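Hypothetical protein Atu2684 (PDB 2AXO) is of unknown function, though its thioredoxin-like fold and CXXC disulfide suggest a possible role in thiol-disulfide exchange. Local coordinates at residues 44-57 and 112-124. Residues are numbered along the deposited sequence; the frame is centred on the assembly and turned at random.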
ATOM      1  N   GLY A  44      18.469 -19.668   4.051  1.00 11.06           N
ATOM      2  CA  GLY A  44      17.404 -18.837   4.591  1.00  9.19           C
ATOM      3  C   GLY A  44      16.274 -18.593   3.608  1.00  9.03           C
ATOM      4  O   GLY A  44      16.193 -19.241   2.563  1.00  9.62           O
ATOM      5  N   VAL A  45      15.401 -17.651   3.947  1.00  9.05           N
ATOM      6  CA  VAL A  45      14.261 -17.312   3.109  1.00  8.72           C
ATOM      7  C   VAL A  45      14.345 -15.881   2.592  1.00  8.08           C
ATOM      8  O   VAL A  45      14.604 -14.943   3.352  1.00  7.16           O
ATOM      9  CB  VAL A  45      12.940 -17.483   3.889  1.00 10.00           C
ATOM     10  CG1 VAL A  45      11.756 -17.055   3.028  1.00 13.38           C
ATOM     11  CG2 VAL A  45      12.784 -18.936   4.317  1.00 11.98           C
ATOM     12  N   VAL A  46      14.135 -15.720   1.289  1.00  8.68           N
ATOM     13  CA  VAL A  46      14.161 -14.397   0.674  1.00  7.99           C
ATOM     14  C   VAL A  46      12.831 -14.138  -0.025  1.00  8.53           C
ATOM     15  O   VAL A  46      12.507 -14.786  -1.009  1.00 10.08           O
ATOM     16  CB  VAL A  46      15.313 -14.276  -0.357  1.00  8.30           C
ATOM     17  CG1 VAL A  46      15.253 -12.918  -1.055  1.00  8.01           C
ATOM     18  CG2 VAL A  46      16.649 -14.441   0.352  1.00  8.88           C
ATOM     19  N   GLU A  47      12.066 -13.194   0.513  1.00  8.79           N
ATOM     20  CA  GLU A  47      10.775 -12.833  -0.039  1.00  9.74           C
ATOM     21  C   GLU A  47      10.872 -11.456  -0.655  1.00 11.06           C
ATOM     22  O   GLU A  47      11.029 -10.459   0.046  1.00 10.19           O
ATOM     23  CB  GLU A  47       9.716 -12.839   1.058  1.00  8.65           C
ATOM     24  CG  GLU A  47       9.434 -14.220   1.595  1.00  8.84           C
ATOM     25  CD  GLU A  47       8.490 -14.198   2.773  1.00  8.69           C
ATOM     26  OE1 GLU A  47       8.913 -13.739   3.852  1.00  8.62           O
ATOM     27  OE2 GLU A  47       7.329 -14.623   2.601  1.00  9.29           O
ATOM     28  N   LEU A  48      10.781 -11.411  -1.978  1.00 10.64           N
ATOM     29  CA  LEU A  48      10.880 -10.159  -2.710  1.00 11.01           C
ATOM     30  C   LEU A  48       9.528  -9.590  -3.103  1.00 10.49           C
ATOM     31  O   LEU A  48       8.695 -10.286  -3.687  1.00  9.42           O
ATOM     32  CB  LEU A  48      11.711 -10.384  -3.974  1.00 10.24           C
ATOM     33  CG  LEU A  48      11.768  -9.254  -5.001  1.00 12.11           C
ATOM     34  CD1 LEU A  48      12.641  -8.122  -4.477  1.00 11.33           C
ATOM     35  CD2 LEU A  48      12.326  -9.798  -6.310  1.00 12.90           C
ATOM     36  N   PHE A  49       9.309  -8.322  -2.771  1.00  9.44           N
ATOM     37  CA  PHE A  49       8.078  -7.643  -3.148  1.00  9.12           C
ATOM     38  C   PHE A  49       8.490  -6.780  -4.326  1.00 10.47           C
ATOM     39  O   PHE A  49       9.391  -5.944  -4.225  1.00 10.24           O
ATOM     40  CB  PHE A  49       7.530  -6.830  -1.977  1.00  9.07           C
ATOM     41  CG  PHE A  49       7.080  -7.695  -0.837  1.00  9.68           C
ATOM     42  CD1 PHE A  49       7.998  -8.167   0.099  1.00 10.63           C
ATOM     43  CD2 PHE A  49       5.765  -8.151  -0.775  1.00  8.80           C
ATOM     44  CE1 PHE A  49       7.615  -9.089   1.077  1.00 10.50           C
ATOM     45  CE2 PHE A  49       5.373  -9.070   0.197  1.00  9.71           C
ATOM     46  CZ  PHE A  49       6.298  -9.542   1.123  1.00  9.13           C
ATOM     47  N   THR A  50       7.830  -7.014  -5.455  1.00 11.24           N
ATOM     48  CA  THR A  50       8.171  -6.341  -6.698  1.00 11.60           C
ATOM     49  C   THR A  50       6.921  -6.118  -7.541  1.00 11.09           C
ATOM     50  O   THR A  50       5.810  -6.321  -7.072  1.00  9.34           O
ATOM     51  CB  THR A  50       9.165  -7.235  -7.483  1.00 13.06           C
ATOM     52  OG1 THR A  50       9.511  -6.625  -8.731  1.00 14.09           O
ATOM     53  CG2 THR A  50       8.543  -8.610  -7.732  1.00 13.45           C
ATOM     54  N   SER A  51       7.114  -5.690  -8.783  1.00 14.10           N
ATOM     55  CA  SER A  51       6.008  -5.467  -9.708  1.00 15.99           C
ATOM     56  C   SER A  51       6.560  -5.136 -11.084  1.00 15.28           C
ATOM     57  O   SER A  51       7.627  -4.532 -11.205  1.00 16.15           O
ATOM     58  CB  SER A  51       5.109  -4.318  -9.238  1.00 15.76           C
ATOM     59  OG  SER A  51       4.107  -4.050 -10.209  1.00 15.84           O
ATOM     60  N   GLN A  52       5.846  -5.529 -12.127  1.00 17.14           N
ATOM     61  CA  GLN A  52       6.331  -5.227 -13.457  1.00 19.79           C
ATOM     62  C   GLN A  52       6.151  -3.735 -13.725  1.00 18.85           C
ATOM     63  O   GLN A  52       6.799  -3.174 -14.607  1.00 19.71           O
ATOM     64  CB  GLN A  52       5.601  -6.056 -14.514  1.00 22.75           C
ATOM     65  CG  GLN A  52       4.282  -5.491 -14.984  1.00 30.39           C
ATOM     66  CD  GLN A  52       3.911  -5.999 -16.365  1.00 32.59           C
ATOM     67  OE1 GLN A  52       4.491  -5.584 -17.373  1.00 36.82           O
ATOM     68  NE2 GLN A  52       2.955  -6.914 -16.416  1.00 34.76           N
ATOM     69  N   GLY A  53       5.281  -3.094 -12.949  1.00 17.85           N
ATOM     70  CA  GLY A  53       5.049  -1.665 -13.112  1.00 18.15           C
ATOM     71  C   GLY A  53       6.082  -0.808 -12.398  1.00 20.10           C
ATOM     72  O   GLY A  53       6.089   0.421 -12.524  1.00 19.82           O
ATOM     73  N   CYS A  54       6.948  -1.466 -11.634  1.00 18.55           N
ATOM     74  CA  CYS A  54       8.018  -0.812 -10.880  1.00 19.42           C
ATOM     75  C   CYS A  54       9.310  -0.827 -11.705  1.00 19.34           C
ATOM     76  O   CYS A  54       9.940  -1.872 -11.878  1.00 17.75           O
ATOM     77  CB  CYS A  54       8.206  -1.545  -9.545  1.00 20.76           C
ATOM     78  SG  CYS A  54       9.825  -1.384  -8.732  1.00 22.13           S
ATOM     79  N   ALA A  55       9.703   0.343 -12.204  1.00 18.76           N
ATOM     80  CA  ALA A  55      10.896   0.475 -13.040  1.00 19.63           C
ATOM     81  C   ALA A  55      12.229   0.127 -12.385  1.00 17.92           C
ATOM     82  O   ALA A  55      13.160  -0.285 -13.070  1.00 18.45           O
ATOM     83  CB  ALA A  55      10.960   1.887 -13.622  1.00 20.87           C
ATOM     84  N   SER A  56      12.333   0.290 -11.071  1.00 18.20           N
ATOM     85  CA  SER A  56      13.581  -0.015 -10.384  1.00 18.45           C
ATOM     86  C   SER A  56      13.605  -1.433  -9.834  1.00 16.72           C
ATOM     87  O   SER A  56      14.496  -1.791  -9.073  1.00 15.41           O
ATOM     88  CB  SER A  56      13.806   0.975  -9.238  1.00 20.72           C
ATOM     89  OG  SER A  56      12.706   0.964  -8.343  1.00 26.63           O
ATOM     90  N   CYS A  57      12.630  -2.245 -10.224  1.00 16.88           N
ATOM     91  CA  CYS A  57      12.555  -3.610  -9.731  1.00 15.61           C
ATOM     92  C   CYS A  57      13.323  -4.673 -10.519  1.00 17.19           C
ATOM     93  O   CYS A  57      13.837  -5.622  -9.927  1.00 15.47           O
ATOM     94  CB  CYS A  57      11.088  -4.028  -9.598  1.00 15.73           C
ATOM     95  SG  CYS A  57      10.242  -3.297  -8.160  1.00 14.76           S
ATOM     96  N   GLY A 112       6.196   2.666   6.321  1.00 16.12           N
ATOM     97  CA  GLY A 112       5.928   2.692   4.896  1.00 15.23           C
ATOM     98  C   GLY A 112       6.412   1.444   4.188  1.00 15.62           C
ATOM     99  O   GLY A 112       7.006   0.563   4.806  1.00 15.73           O
ATOM    100  N   VAL A 113       6.136   1.367   2.890  1.00 15.04           N
ATOM    101  CA  VAL A 113       6.564   0.240   2.069  1.00 14.64           C
ATOM    102  C   VAL A 113       7.179   0.790   0.787  1.00 14.92           C
ATOM    103  O   VAL A 113       6.924   1.933   0.397  1.00 14.30           O
ATOM    104  CB  VAL A 113       5.382  -0.687   1.668  1.00 14.73           C
ATOM    105  CG1 VAL A 113       4.815  -1.386   2.893  1.00 10.48           C
ATOM    106  CG2 VAL A 113       4.298   0.122   0.959  1.00 12.09           C
ATOM    107  N   TYR A 114       7.988  -0.032   0.134  1.00 15.03           N
ATOM    108  CA  TYR A 114       8.628   0.362  -1.109  1.00 13.69           C
ATOM    109  C   TYR A 114       8.947  -0.893  -1.909  1.00 13.57           C
ATOM    110  O   TYR A 114       8.858  -2.005  -1.392  1.00 13.96           O
ATOM    111  CB  TYR A 114       9.931   1.126  -0.830  1.00 14.10           C
ATOM    112  CG  TYR A 114      11.015   0.303  -0.155  1.00 14.70           C
ATOM    113  CD1 TYR A 114      11.102   0.222   1.235  1.00 14.98           C
ATOM    114  CD2 TYR A 114      11.939  -0.410  -0.914  1.00 14.97           C
ATOM    115  CE1 TYR A 114      12.092  -0.554   1.850  1.00 17.63           C
ATOM    116  CE2 TYR A 114      12.924  -1.188  -0.311  1.00 17.19           C
ATOM    117  CZ  TYR A 114      12.997  -1.257   1.067  1.00 17.11           C
ATOM    118  OH  TYR A 114      13.974  -2.031   1.657  1.00 17.98           O
ATOM    119  N   THR A 115       9.291  -0.714  -3.177  1.00 13.87           N
ATOM    120  CA  THR A 115       9.685  -1.835  -4.027  1.00 14.79           C
ATOM    121  C   THR A 115      10.903  -1.367  -4.808  1.00 13.42           C
ATOM    122  O   THR A 115      10.992  -0.202  -5.184  1.00 14.68           O
ATOM    123  CB  THR A 115       8.577  -2.263  -5.036  1.00 16.35           C
ATOM    124  OG1 THR A 115       8.105  -1.116  -5.750  1.00 17.00           O
ATOM    125  CG2 THR A 115       7.420  -2.949  -4.324  1.00 17.08           C
ATOM    126  N   PRO A 116      11.873  -2.264  -5.040  1.00 14.45           N
ATOM    127  CA  PRO A 116      11.874  -3.661  -4.603  1.00 13.06           C
ATOM    128  C   PRO A 116      12.379  -3.815  -3.170  1.00 13.72           C
ATOM    129  O   PRO A 116      13.406  -3.240  -2.794  1.00 15.39           O
ATOM    130  CB  PRO A 116      12.796  -4.331  -5.618  1.00 13.16           C
ATOM    131  CG  PRO A 116      13.807  -3.263  -5.881  1.00 15.09           C
ATOM    132  CD  PRO A 116      12.976  -2.007  -5.985  1.00 13.67           C
ATOM    133  N   GLN A 117      11.647  -4.589  -2.375  1.00 11.42           N
ATOM    134  CA  GLN A 117      12.008  -4.825  -0.987  1.00  9.67           C
ATOM    135  C   GLN A 117      12.091  -6.316  -0.712  1.00 10.13           C
ATOM    136  O   GLN A 117      11.164  -7.065  -1.017  1.00  8.20           O
ATOM    137  CB  GLN A 117      10.965  -4.213  -0.051  1.00 10.37           C
ATOM    138  CG  GLN A 117      11.222  -4.521   1.417  1.00  9.24           C
ATOM    139  CD  GLN A 117      10.145  -3.972   2.330  1.00 11.25           C
ATOM    140  OE1 GLN A 117       8.976  -4.340   2.220  1.00 10.70           O
ATOM    141  NE2 GLN A 117      10.535  -3.093   3.244  1.00 11.72           N
ATOM    142  N   ALA A 118      13.207  -6.753  -0.140  1.00  9.99           N
ATOM    143  CA  ALA A 118      13.355  -8.158   0.179  1.00 10.10           C
ATOM    144  C   ALA A 118      13.285  -8.329   1.689  1.00  9.92           C
ATOM    145  O   ALA A 118      13.908  -7.577   2.443  1.00 11.01           O
ATOM    146  CB  ALA A 118      14.680  -8.694  -0.357  1.00  9.75           C
ATOM    147  N   ILE A 119      12.502  -9.308   2.122  1.00  8.32           N
ATOM    148  CA  ILE A 119      12.355  -9.609   3.538  1.00  8.67           C
ATOM    149  C   ILE A 119      13.156 -10.891   3.754  1.00  9.13           C
ATOM    150  O   ILE A 119      12.959 -11.877   3.046  1.00  9.09           O
ATOM    151  CB  ILE A 119      10.859  -9.827   3.906  1.00  7.82           C
ATOM    152  CG1 ILE A 119      10.044  -8.570   3.562  1.00  7.81           C
ATOM    153  CG2 ILE A 119      10.727 -10.173   5.383  1.00  6.36           C
ATOM    154  CD1 ILE A 119      10.475  -7.313   4.315  1.00 10.50           C
ATOM    155  N   LEU A 120      14.075 -10.869   4.717  1.00  6.92           N
ATOM    156  CA  LEU A 120      14.931 -12.024   4.970  1.00  9.59           C
ATOM    157  C   LEU A 120      14.551 -12.787   6.245  1.00 10.02           C
ATOM    158  O   LEU A 120      14.527 -12.216   7.339  1.00  9.46           O
ATOM    159  CB  LEU A 120      16.393 -11.556   5.029  1.00  9.80           C
ATOM    160  CG  LEU A 120      16.854 -10.617   3.898  1.00  9.72           C
ATOM    161  CD1 LEU A 120      18.315 -10.262   4.107  1.00 10.43           C
ATOM    162  CD2 LEU A 120      16.666 -11.277   2.538  1.00 10.27           C
ATOM    163  N   ASN A 121      14.259 -14.079   6.096  1.00  8.75           N
ATOM    164  CA  ASN A 121      13.853 -14.936   7.216  1.00 10.00           C
ATOM    165  C   ASN A 121      12.701 -14.309   7.996  1.00 10.40           C
ATOM    166  O   ASN A 121      12.514 -14.601   9.178  1.00 10.91           O
ATOM    167  CB  ASN A 121      15.022 -15.177   8.188  1.00  8.92           C
ATOM    168  CG  ASN A 121      16.102 -16.085   7.620  1.00 10.29           C
ATOM    169  OD1 ASN A 121      17.077 -16.409   8.312  1.00 15.27           O
ATOM    170  ND2 ASN A 121      15.948 -16.496   6.371  1.00  7.53           N
ATOM    171  N   GLY A 122      11.940 -13.442   7.336  1.00 10.73           N
ATOM    172  CA  GLY A 122      10.832 -12.779   7.994  1.00 11.27           C
ATOM    173  C   GLY A 122      11.272 -11.890   9.147  1.00 11.46           C
ATOM    174  O   GLY A 122      10.429 -11.412   9.907  1.00 11.05           O
ATOM    175  N   ARG A 123      12.584 -11.650   9.244  1.00 12.25           N
ATOM    176  CA  ARG A 123      13.193 -10.859  10.326  1.00 14.40           C
ATOM    177  C   ARG A 123      13.655  -9.435  10.008  1.00 13.52           C
ATOM    178  O   ARG A 123      13.701  -8.596  10.904  1.00 13.04           O
ATOM    179  CB  ARG A 123      14.411 -11.607  10.896  1.00 14.90           C
ATOM    180  CG  ARG A 123      14.122 -12.915  11.612  1.00 17.92           C
ATOM    181  CD  ARG A 123      15.429 -13.606  12.013  1.00 15.06           C
ATOM    182  NE  ARG A 123      15.203 -14.865  12.719  1.00 18.50           N
ATOM    183  CZ  ARG A 123      14.917 -14.967  14.014  1.00 15.52           C
ATOM    184  NH1 ARG A 123      14.827 -13.879  14.762  1.00 16.18           N
ATOM    185  NH2 ARG A 123      14.710 -16.162  14.561  1.00 19.47           N
ATOM    186  N   ASP A 124      14.011  -9.159   8.756  1.00 13.11           N
ATOM    187  CA  ASP A 124      14.499  -7.831   8.394  1.00 13.86           C
ATOM    188  C   ASP A 124      14.301  -7.556   6.906  1.00 14.88           C
ATOM    189  O   ASP A 124      13.970  -8.461   6.137  1.00 13.29           O
ATOM    190  CB  ASP A 124      15.986  -7.730   8.741  1.00 16.12           C
ATOM    191  CG  ASP A 124      16.477  -6.290   8.832  1.00 19.30           C
ATOM    192  OD1 ASP A 124      17.705  -6.094   8.940  1.00 26.69           O
ATOM    193  OD2 ASP A 124      15.646  -5.364   8.804  1.00 18.96           O
TER
HETATM  194  O   HOH W   1      11.467 -13.785   4.362  1.00 11.36           O
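P116 is the bump at the disulfide end: its ring sits against the C54-C57 bridge, with CD 3.7 Å from C57 SG and 3.4 Å from the carbonyl O of S56. Its CB lies alongside L48, 4.0 Å from CD1, both side chains pointing the same way towards helix 58-70. The peptide bond between T115 and P116 is cis, and T115 OG1 comes to 3.5 Å from C54 SG; that hydroxyl is hydrogen-bonded to W83. A cis-proline loop packed against a CXXC disulfide is characteristic of thioredoxin-fold thiol-disulfide oxidoreductases, and here it leads into strand 117-120, which runs antiparallel to strand 45-50. F49 and Q117 form a hydrogen-bonded pair, F49 N reaching Q117 O at 2.8 Å. With CG anti to the carbonyl carbon (chi1 -66°), the F49 ring turns an edge to strand 117-120, with Q117 O in its plane and I119 CG1 3.5 Å from CE1. On the face of V46, L48, A118 and L120, small A118 pairs with L48, their CA atoms 4.3 Å apart, and its methyl also lies near V46 CG1, while L120 CD2 fits against V46 CG2 at 3.8 Å. Beside the E47-I119 pair, a water links E47 OE1, I119 O and G122 N; E47 OE2 forms a salt bridge with R100.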